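Local coordinates for protein type I site-specific restriction-modification system, R (Restriction) subunit (Vibrio vulnificus, PDB 3H1T) that probably serves as the ATP-driven DNA translocation and cleavage subunit of a type I restriction enzyme, here a fragment with a nuclease-like domain and two helicase-like domains, at residues Lys94-Val100 with Ser121-Ile127; Thr51-Thr57 with Gln73-Leu79; Gly115-Ala119 with Phe130-Thr134. All blocks are in the same frame, centred on the assembly; numbering follows the deposited sequence.

Contact 1: Lys94-Val100 with Ser121-Ile127; sequences KPENSPV and STNGHEI
Glu96 and Asn123 bring their CA atoms to 4.6 Å where the loop leaving strand 86-93 passes the turn that follows strand 118-122. A weak bond from Lys94 N to Thr122 O starts the pairing, and beyond it Glu96 CA approaches Asn123 O at 3.1 Å as a CA-H...O contact, just where a type I turn, Pro95 to Ser98, swings the loop round. Asn123 has its CG between backbone N and carbonyl carbon (chi1 58°), which turns the amide toward that loop. Its ND2 reaches Ser98 O at 2.9 Å and also Glu126 OE1, both near the amide plane, while OD1 accepts from Glu126 N in an Asx motif; three bonds thus fix the amide's rotation. Val100 lays CG1 3.4 Å from Glu126 CB, the two side chains crossing at about a right angle, and Ser121 OG donates to Val100 O at 2.7 Å. Glu96 O lies at the edge of the His125 ring, 3.0 Å from His125 CE1. Helix 26-40 packs alongside, touching Glu96 and Thr122 and bonding Gly124 O through Lys37, and parallel strands 86-93 and 118-122 are joined through helix 104-114 as a beta-alpha-beta crossover.

Contact 2: Thr51-Thr57 with Gln73-Leu79; sequences TEQYTFT and QKRADYL
Tyr54 and Leu79 both carry CG anti to the backbone N (chi1 172° and -162°), and these torsions cross the two side chains so that Leu79 CG rests over one face of the phenol, 3.8 Å from CD2. They belong to an antiparallel pair, strands 49-55 and 75-81, at the border of the six-stranded mixed sheet. A G1 beta bulge interrupts it: Gln53 and Tyr54 both face Ala76, and Gln53 takes a positive phi (51°). Gln53 N bonds Asp77 O at 2.7 Å, Tyr54 and Ala76 exchange bonds, and Thr51 pairs with Leu79 beyond the corner. On the Tyr54 side of the sheet, Thr51 CG2 lies beside Leu79 CB, and helix 104-114 meets Tyr54 and Phe56 through Leu114. Phe56 N bonds Lys74 O, and the ring takes Lys74 CB over one face, 3.5 Å from CZ; Lys74 NZ continues to salt bridges with Glu72, Asp367 and Asp368. On the other side, Glu52 lies alongside Tyr78, its CG 3.2 Å from CE2, while the phenol OH bonds Thr35 of helix 26-40. Arg75 runs beside Thr55, where NH1 makes a weak bond to OG1. Asp77 points away from strand 49-55 and lies close to Glu92. Asp77, Glu92 and Lys94 fit the D...ExK pattern of PD-(D/E)xK nucleases and so probably mark the nuclease site, as in other HsdR subunits. The backbone N of Ala93, between Glu92 and Lys94, donates to Asp77 OD2.

Contact 3: Gly115-Ala119 with Phe130-Thr134; sequences GLKFA and FDYTT
Tyr132 curls against Lys117, with CG anti to its own carbonyl carbon (chi1 -69°). Its CB is 3.5 Å from Lys117 O, the same oxygen that accepts from Tyr132 N, and CD1 follows at 3.3 Å, placing that oxygen at the ring edge. Next along this edge, CE1 meets Ala119 CB at 4.2 Å. Phe130 CE2 sits 3.6 Å above the centre of one ring face and Leu116 O over the opposite face, nearer the rim; at the tip, OH bonds Glu112 of helix 104-114. Phe130 and Ala119 exchange two backbone bonds, the straighter one running from Phe130 N to Ala119 O. On the other side of the sheet, Phe118 and Asp131 point the same way with ring and carboxylate planes 78° apart, and OD2 lies in the ring plane, 3.3 Å from CE1. OD2 also has a salt bridge to Arg152, and OD1 accepts from Thr133 N in an Asx turn. Thr133 CG2 packs 3.8 Å from Lys117 CG and also approaches Phe118 CZ. Helix 104-114 thus covers the Ala119 and Tyr132 side and helix 146-157 the Phe118 side. Strands 118-122 and 127-131 form a beta hairpin within the alpha/beta sheet of the nuclease-like domain.

How the contacts relate
All three contacts reach the six-stranded mixed sheet of the N-terminal, nuclease-like domain, contact 1 through the loops at its end, with centres 18 to 19 Å apart. Contacts 1 and 3 share strand 118-122: contact 3 pairs its start in the hairpin, and contact 1 meets its other end. Contact 2 lies toward the far border and reaches contact 3 through Leu79 CD2 and Leu116 CD1, 3.9 Å apart, but does not touch contact 1, whose nearest atoms are about 5 Å away. Between contacts 1 and 2 lies the probable cleavage site: Lys94 comes from the first, Asp77 from the second, and Glu92 from strand 86-93. The helicase-like parts follow later in the chain.

Contact 1: Lys94-Val100 with Ser121-Ile127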
loop_
_atom_site.group_PDB
_atom_site.type_symbol
_atom_site.label_atom_id
_atom_site.label_comp_id
_atom_site.label_asym_id
_atom_site.label_seq_id
_atom_site.Cartn_x
_atom_site.Cartn_y
_atom_site.Cartn_z
ATOM N N LYS A 94 21.274 -20.272 14.811
ATOM C CA LYS A 94 22.137 -19.694 15.812
ATOM C C LYS A 94 23.352 -20.599 15.889
ATOM O O LYS A 94 23.309 -21.739 15.433
ATOM C CB LYS A 94 21.423 -19.628 17.166
ATOM C CG LYS A 94 20.414 -18.486 17.272
ATOM C CD LYS A 94 21.113 -17.120 17.324
ATOM C CE LYS A 94 20.164 -15.940 17.044
ATOM N NZ LYS A 94 19.073 -15.756 18.044
ATOM N N PRO A 95 24.468 -20.105 16.442
ATOM C CA PRO A 95 25.661 -20.958 16.542
ATOM C C PRO A 95 25.403 -22.219 17.387
ATOM O O PRO A 95 24.622 -22.173 18.336
ATOM C CB PRO A 95 26.695 -20.025 17.175
ATOM C CG PRO A 95 25.841 -19.062 17.962
ATOM C CD PRO A 95 24.709 -18.774 17.023
ATOM N N GLU A 96 26.051 -23.339 17.061
ATOM C CA GLU A 96 25.830 -24.582 17.813
ATOM C C GLU A 96 25.952 -24.493 19.330
ATOM O O GLU A 96 25.248 -25.195 20.050
ATOM C CB GLU A 96 26.737 -25.712 17.306
ATOM C CG GLU A 96 28.162 -25.322 16.989
ATOM C CD GLU A 96 29.155 -26.416 17.356
ATOM O OE1 GLU A 96 28.824 -27.615 17.195
ATOM O OE2 GLU A 96 30.272 -26.072 17.803
ATOM N N ASN A 97 26.812 -23.613 19.820
ATOM C CA ASN A 97 27.010 -23.451 21.263
ATOM C C ASN A 97 25.887 -22.748 22.024
ATOM O O ASN A 97 25.865 -22.767 23.255
ATOM C CB ASN A 97 28.322 -22.710 21.521
ATOM C CG ASN A 97 28.707 -21.795 20.367
ATOM O OD1 ASN A 97 28.855 -20.581 20.538
ATOM N ND2 ASN A 97 28.881 -22.377 19.182
ATOM N N SER A 98 24.959 -22.119 21.312
ATOM C CA SER A 98 23.862 -21.420 21.974
ATOM C C SER A 98 22.553 -22.216 22.038
ATOM O O SER A 98 22.253 -23.026 21.167
ATOM C CB SER A 98 23.614 -20.068 21.288
ATOM O OG SER A 98 23.457 -20.207 19.888
ATOM N N PRO A 99 21.756 -21.985 23.088
ATOM C CA PRO A 99 20.463 -22.648 23.321
ATOM C C PRO A 99 19.441 -22.415 22.193
ATOM O O PRO A 99 19.367 -21.306 21.656
ATOM C CB PRO A 99 20.017 -22.042 24.659
ATOM C CG PRO A 99 20.719 -20.683 24.678
ATOM C CD PRO A 99 22.078 -21.039 24.171
ATOM N N VAL A 100 18.659 -23.432 21.831
ATOM C CA VAL A 100 17.674 -23.273 20.757
ATOM C C VAL A 100 16.553 -22.283 21.025
ATOM O O VAL A 100 16.237 -21.468 20.169
ATOM C CB VAL A 100 16.983 -24.607 20.381
ATOM C CG1 VAL A 100 17.676 -25.224 19.189
ATOM C CG2 VAL A 100 16.977 -25.542 21.565
ATOM N N SER A 121 13.513 -22.583 15.151
ATOM C CA SER A 121 14.696 -22.018 15.731
ATOM C C SER A 121 15.617 -23.225 15.830
ATOM O O SER A 121 15.192 -24.294 16.264
ATOM C CB SER A 121 14.381 -21.428 17.101
ATOM O OG SER A 121 15.550 -20.888 17.652
ATOM N N THR A 122 16.870 -23.074 15.420
ATOM C CA THR A 122 17.788 -24.188 15.469
ATOM C C THR A 122 19.200 -23.738 15.739
ATOM O O THR A 122 19.572 -22.614 15.410
ATOM C CB THR A 122 17.786 -24.956 14.147
ATOM O OG1 THR A 122 18.785 -25.984 14.187
ATOM C CG2 THR A 122 18.082 -24.004 12.993
ATOM N N ASN A 123 19.981 -24.628 16.348
ATOM C CA ASN A 123 21.378 -24.360 16.645
ATOM C C ASN A 123 22.212 -25.455 16.006
ATOM O O ASN A 123 23.340 -25.713 16.427
ATOM C CB ASN A 123 21.615 -24.310 18.164
ATOM C CG ASN A 123 21.221 -25.605 18.883
ATOM O OD1 ASN A 123 20.660 -26.527 18.294
ATOM N ND2 ASN A 123 21.513 -25.662 20.175
ATOM N N GLY A 124 21.659 -26.086 14.976
ATOM C CA GLY A 124 22.375 -27.158 14.314
ATOM C C GLY A 124 21.975 -28.533 14.823
ATOM O O GLY A 124 21.383 -29.330 14.085
ATOM N N HIS A 125 22.268 -28.832 16.086
ATOM C CA HIS A 125 21.895 -30.139 16.601
ATOM C C HIS A 125 20.466 -30.202 17.087
ATOM O O HIS A 125 19.855 -31.257 17.035
ATOM C CB HIS A 125 22.861 -30.633 17.692
ATOM C CG HIS A 125 23.144 -29.640 18.772
ATOM N ND1 HIS A 125 24.022 -28.591 18.604
ATOM C CD2 HIS A 125 22.738 -29.591 20.066
ATOM C CE1 HIS A 125 24.152 -27.942 19.750
ATOM N NE2 HIS A 125 23.385 -28.530 20.653
ATOM N N GLU A 126 19.916 -29.079 17.525
ATOM C CA GLU A 126 18.534 -29.079 17.997
ATOM C C GLU A 126 17.620 -28.260 17.097
ATOM O O GLU A 126 18.060 -27.337 16.418
ATOM C CB GLU A 126 18.448 -28.540 19.424
ATOM C CG GLU A 126 18.933 -29.484 20.482
ATOM C CD GLU A 126 19.244 -28.767 21.773
ATOM O OE1 GLU A 126 20.070 -27.829 21.746
ATOM O OE2 GLU A 126 18.672 -29.146 22.816
ATOM N N ILE A 127 16.337 -28.606 17.110
ATOM C CA ILE A 127 15.349 -27.915 16.302
ATOM C C ILE A 127 14.109 -27.645 17.135
ATOM O O ILE A 127 13.528 -28.559 17.702
ATOM C CB ILE A 127 14.968 -28.765 15.080
ATOM C CG1 ILE A 127 16.219 -29.020 14.230
ATOM C CG2 ILE A 127 13.905 -28.056 14.267
ATOM C CD1 ILE A 127 16.057 -30.103 13.173
#

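Contact 2: Thr51-Thr57 with Gln73-Leu79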
loop_
_atom_site.group_PDB
_atom_site.type_symbol
_atom_site.label_atom_id
_atom_site.label_comp_id
_atom_site.label_asym_id
_atom_site.label_seq_id
_atom_site.Cartn_x
_atom_site.Cartn_y
_atom_site.Cartn_z
ATOM N N THR A 51 15.823 -20.702 0.453
ATOM C CA THR A 51 16.487 -19.467 0.104
ATOM C C THR A 51 17.087 -18.906 1.386
ATOM O O THR A 51 16.399 -18.411 2.288
ATOM C CB THR A 51 15.544 -18.463 -0.578
ATOM O OG1 THR A 51 15.822 -17.142 -0.093
ATOM C CG2 THR A 51 14.102 -18.840 -0.357
ATOM N N GLU A 52 18.400 -19.050 1.481
ATOM C CA GLU A 52 19.151 -18.571 2.626
ATOM C C GLU A 52 19.272 -17.063 2.548
ATOM O O GLU A 52 19.379 -16.488 1.466
ATOM C CB GLU A 52 20.559 -19.162 2.639
ATOM C CG GLU A 52 20.655 -20.647 2.875
ATOM C CD GLU A 52 22.088 -21.093 3.111
ATOM O OE1 GLU A 52 22.746 -20.537 4.026
ATOM O OE2 GLU A 52 22.551 -22.001 2.381
ATOM N N GLN A 53 19.296 -16.434 3.710
ATOM C CA GLN A 53 19.418 -14.998 3.770
ATOM C C GLN A 53 18.374 -14.370 2.854
ATOM O O GLN A 53 18.714 -13.703 1.883
ATOM C CB GLN A 53 20.827 -14.577 3.334
ATOM C CG GLN A 53 21.945 -15.032 4.265
ATOM C CD GLN A 53 21.765 -14.553 5.700
ATOM O OE1 GLN A 53 21.480 -13.385 5.942
ATOM N NE2 GLN A 53 21.946 -15.457 6.658
ATOM N N TYR A 54 17.104 -14.601 3.162
ATOM C CA TYR A 54 16.004 -14.039 2.385
ATOM C C TYR A 54 15.852 -12.566 2.779
ATOM O O TYR A 54 15.468 -12.252 3.909
ATOM C CB TYR A 54 14.714 -14.801 2.698
ATOM C CG TYR A 54 13.458 -14.204 2.109
ATOM C CD1 TYR A 54 13.302 -14.078 0.731
ATOM C CD2 TYR A 54 12.402 -13.803 2.934
ATOM C CE1 TYR A 54 12.122 -13.570 0.185
ATOM C CE2 TYR A 54 11.227 -13.296 2.404
ATOM C CZ TYR A 54 11.089 -13.177 1.029
ATOM O OH TYR A 54 9.931 -12.649 0.499
ATOM N N THR A 55 16.198 -11.670 1.863
ATOM C CA THR A 55 16.077 -10.242 2.114
ATOM C C THR A 55 14.771 -9.855 1.450
ATOM O O THR A 55 14.584 -10.090 0.256
ATOM C CB THR A 55 17.250 -9.468 1.490
ATOM O OG1 THR A 55 18.484 -10.016 1.963
ATOM C CG2 THR A 55 17.199 -8.006 1.890
ATOM N N PHE A 56 13.858 -9.274 2.215
ATOM C CA PHE A 56 12.558 -8.932 1.663
ATOM C C PHE A 56 12.120 -7.501 1.927
ATOM O O PHE A 56 10.972 -7.150 1.662
ATOM C CB PHE A 56 11.509 -9.896 2.217
ATOM C CG PHE A 56 11.443 -9.916 3.726
ATOM C CD1 PHE A 56 12.333 -10.692 4.462
ATOM C CD2 PHE A 56 10.506 -9.142 4.407
ATOM C CE1 PHE A 56 12.291 -10.695 5.850
ATOM C CE2 PHE A 56 10.451 -9.140 5.792
ATOM C CZ PHE A 56 11.346 -9.917 6.520
ATOM N N THR A 57 13.020 -6.685 2.463
ATOM C CA THR A 57 12.723 -5.284 2.758
ATOM C C THR A 57 13.788 -4.408 2.089
ATOM O O THR A 57 14.824 -4.917 1.665
ATOM C CB THR A 57 12.689 -5.072 4.281
ATOM O OG1 THR A 57 11.336 -5.175 4.735
ATOM C CG2 THR A 57 13.274 -3.736 4.673
ATOM N N GLN A 73 16.743 -3.197 6.381
ATOM C CA GLN A 73 16.944 -4.291 5.404
ATOM C C GLN A 73 16.660 -5.623 6.098
ATOM O O GLN A 73 17.573 -6.293 6.536
ATOM C CB GLN A 73 18.357 -4.272 4.831
ATOM C CG GLN A 73 18.519 -3.546 3.505
ATOM C CD GLN A 73 18.098 -4.409 2.343
ATOM O OE1 GLN A 73 18.846 -4.604 1.378
ATOM N NE2 GLN A 73 16.897 -4.944 2.432
ATOM N N LYS A 74 15.383 -5.991 6.208
ATOM C CA LYS A 74 14.991 -7.222 6.898
ATOM C C LYS A 74 15.384 -8.488 6.150
ATOM O O LYS A 74 15.194 -8.590 4.933
ATOM C CB LYS A 74 13.489 -7.192 7.173
ATOM C CG LYS A 74 13.076 -6.076 8.127
ATOM C CD LYS A 74 11.569 -6.003 8.268
ATOM C CE LYS A 74 11.147 -5.103 9.429
ATOM N NZ LYS A 74 10.832 -3.699 9.022
ATOM N N ARG A 75 15.886 -9.473 6.894
ATOM C CA ARG A 75 16.394 -10.708 6.310
ATOM C C ARG A 75 16.156 -11.894 7.249
ATOM O O ARG A 75 16.325 -11.783 8.466
ATOM C CB ARG A 75 17.891 -10.479 6.086
ATOM C CG ARG A 75 18.679 -11.401 5.194
ATOM C CD ARG A 75 20.134 -10.965 5.304
ATOM N NE ARG A 75 20.256 -9.567 5.748
ATOM C CZ ARG A 75 20.294 -8.501 4.939
ATOM N NH1 ARG A 75 20.227 -8.652 3.621
ATOM N NH2 ARG A 75 20.410 -7.277 5.449
ATOM N N ALA A 76 15.741 -13.017 6.681
ATOM C CA ALA A 76 15.519 -14.223 7.462
ATOM C C ALA A 76 16.612 -15.227 7.081
ATOM O O ALA A 76 16.963 -15.334 5.908
ATOM C CB ALA A 76 14.135 -14.803 7.163
ATOM N N ASP A 77 17.158 -15.945 8.057
ATOM C CA ASP A 77 18.212 -16.913 7.765
ATOM C C ASP A 77 17.805 -17.865 6.644
ATOM O O ASP A 77 18.553 -18.049 5.688
ATOM C CB ASP A 77 18.593 -17.700 9.014
ATOM C CG ASP A 77 19.230 -16.830 10.065
ATOM O OD1 ASP A 77 19.913 -15.861 9.682
ATOM O OD2 ASP A 77 19.068 -17.115 11.266
ATOM N N TYR A 78 16.625 -18.467 6.759
ATOM C CA TYR A 78 16.131 -19.368 5.735
ATOM C C TYR A 78 14.646 -19.188 5.538
ATOM O O TYR A 78 13.906 -18.931 6.479
ATOM C CB TYR A 78 16.357 -20.838 6.080
ATOM C CG TYR A 78 17.789 -21.289 6.239
ATOM C CD1 TYR A 78 18.442 -21.182 7.468
ATOM C CD2 TYR A 78 18.449 -21.924 5.195
ATOM C CE1 TYR A 78 19.708 -21.706 7.657
ATOM C CE2 TYR A 78 19.719 -22.457 5.377
ATOM C CZ TYR A 78 20.339 -22.346 6.621
ATOM O OH TYR A 78 21.571 -22.907 6.873
ATOM N N LEU A 79 14.220 -19.340 4.293
ATOM C CA LEU A 79 12.829 -19.243 3.937
ATOM C C LEU A 79 12.606 -20.581 3.254
ATOM O O LEU A 79 13.364 -20.960 2.365
ATOM C CB LEU A 79 12.612 -18.078 2.972
ATOM C CG LEU A 79 11.233 -17.442 2.715
ATOM C CD1 LEU A 79 10.830 -17.694 1.283
ATOM C CD2 LEU A 79 10.189 -17.969 3.682
#

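Contact 3: Gly115-Ala119 with Phe130-Thr134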
loop_
_atom_site.group_PDB
_atom_site.type_symbol
_atom_site.label_atom_id
_atom_site.label_comp_id
_atom_site.label_asym_id
_atom_site.label_seq_id
_atom_site.Cartn_x
_atom_site.Cartn_y
_atom_site.Cartn_z
ATOM N N GLY A 115 3.602 -13.811 6.993
ATOM C CA GLY A 115 2.362 -14.550 6.852
ATOM C C GLY A 115 2.493 -16.060 6.815
ATOM O O GLY A 115 1.709 -16.732 6.133
ATOM N N LEU A 116 3.462 -16.603 7.546
ATOM C CA LEU A 116 3.686 -18.047 7.548
ATOM C C LEU A 116 3.123 -18.692 8.799
ATOM O O LEU A 116 2.959 -18.034 9.826
ATOM C CB LEU A 116 5.176 -18.360 7.455
ATOM C CG LEU A 116 5.843 -17.569 6.318
ATOM C CD1 LEU A 116 7.307 -17.931 6.241
ATOM C CD2 LEU A 116 5.153 -17.832 4.975
ATOM N N LYS A 117 2.820 -19.983 8.697
ATOM C CA LYS A 117 2.247 -20.761 9.793
ATOM C C LYS A 117 3.247 -21.679 10.480
ATOM O O LYS A 117 2.882 -22.391 11.411
ATOM C CB LYS A 117 1.100 -21.626 9.263
ATOM C CG LYS A 117 -0.298 -21.174 9.630
ATOM C CD LYS A 117 -0.678 -19.870 8.948
ATOM C CE LYS A 117 -2.136 -19.489 9.243
ATOM N NZ LYS A 117 -2.267 -18.307 10.143
ATOM N N PHE A 118 4.497 -21.688 10.033
ATOM C CA PHE A 118 5.494 -22.550 10.656
ATOM C C PHE A 118 6.796 -21.807 10.937
ATOM O O PHE A 118 7.354 -21.152 10.063
ATOM C CB PHE A 118 5.744 -23.775 9.769
ATOM C CG PHE A 118 4.494 -24.547 9.465
ATOM C CD1 PHE A 118 3.856 -25.289 10.460
ATOM C CD2 PHE A 118 3.881 -24.430 8.215
ATOM C CE1 PHE A 118 2.613 -25.892 10.224
ATOM C CE2 PHE A 118 2.643 -25.028 7.961
ATOM C CZ PHE A 118 2.004 -25.759 8.971
ATOM N N ALA A 119 7.284 -21.904 12.164
ATOM C CA ALA A 119 8.513 -21.215 12.516
ATOM C C ALA A 119 9.495 -22.135 13.224
ATOM O O ALA A 119 9.096 -22.938 14.062
ATOM C CB ALA A 119 8.192 -20.003 13.404
ATOM N N PHE A 130 7.507 -23.892 16.274
ATOM C CA PHE A 130 6.304 -23.286 16.792
ATOM C C PHE A 130 5.350 -23.422 15.623
ATOM O O PHE A 130 5.594 -22.903 14.535
ATOM C CB PHE A 130 6.419 -21.809 17.150
ATOM C CG PHE A 130 5.126 -21.253 17.684
ATOM C CD1 PHE A 130 4.780 -21.420 19.025
ATOM C CD2 PHE A 130 4.196 -20.669 16.821
ATOM C CE1 PHE A 130 3.523 -21.021 19.495
ATOM C CE2 PHE A 130 2.935 -20.271 17.283
ATOM C CZ PHE A 130 2.600 -20.445 18.615
ATOM N N ASP A 131 4.262 -24.136 15.842
ATOM C CA ASP A 131 3.296 -24.360 14.786
ATOM C C ASP A 131 2.053 -23.519 15.053
ATOM O O ASP A 131 1.337 -23.751 16.029
ATOM C CB ASP A 131 2.963 -25.852 14.760
ATOM C CG ASP A 131 2.009 -26.230 13.652
ATOM O OD1 ASP A 131 1.146 -25.418 13.276
ATOM O OD2 ASP A 131 2.113 -27.373 13.167
ATOM N N TYR A 132 1.799 -22.535 14.193
ATOM C CA TYR A 132 0.636 -21.688 14.378
ATOM C C TYR A 132 -0.686 -22.430 14.218
ATOM O O TYR A 132 -1.701 -21.998 14.771
ATOM C CB TYR A 132 0.687 -20.484 13.427
ATOM C CG TYR A 132 1.777 -19.492 13.775
ATOM C CD1 TYR A 132 3.107 -19.762 13.464
ATOM C CD2 TYR A 132 1.483 -18.309 14.457
ATOM C CE1 TYR A 132 4.117 -18.888 13.809
ATOM C CE2 TYR A 132 2.492 -17.420 14.817
ATOM C CZ TYR A 132 3.812 -17.721 14.493
ATOM O OH TYR A 132 4.831 -16.888 14.871
ATOM N N THR A 133 -0.680 -23.549 13.492
ATOM C CA THR A 133 -1.915 -24.300 13.294
ATOM C C THR A 133 -2.336 -25.064 14.556
ATOM O O THR A 133 -3.502 -25.408 14.701
ATOM C CB THR A 133 -1.804 -25.295 12.113
ATOM O OG1 THR A 133 -0.891 -26.347 12.451
ATOM C CG2 THR A 133 -1.304 -24.583 10.856
ATOM N N THR A 134 -1.402 -25.327 15.465
ATOM C CA THR A 134 -1.749 -26.022 16.703
ATOM C C THR A 134 -1.420 -25.194 17.942
ATOM O O THR A 134 -1.969 -25.421 19.017
ATOM C CB THR A 134 -1.013 -27.368 16.862
ATOM O OG1 THR A 134 0.392 -27.135 16.954
ATOM C CG2 THR A 134 -1.289 -28.271 15.692
#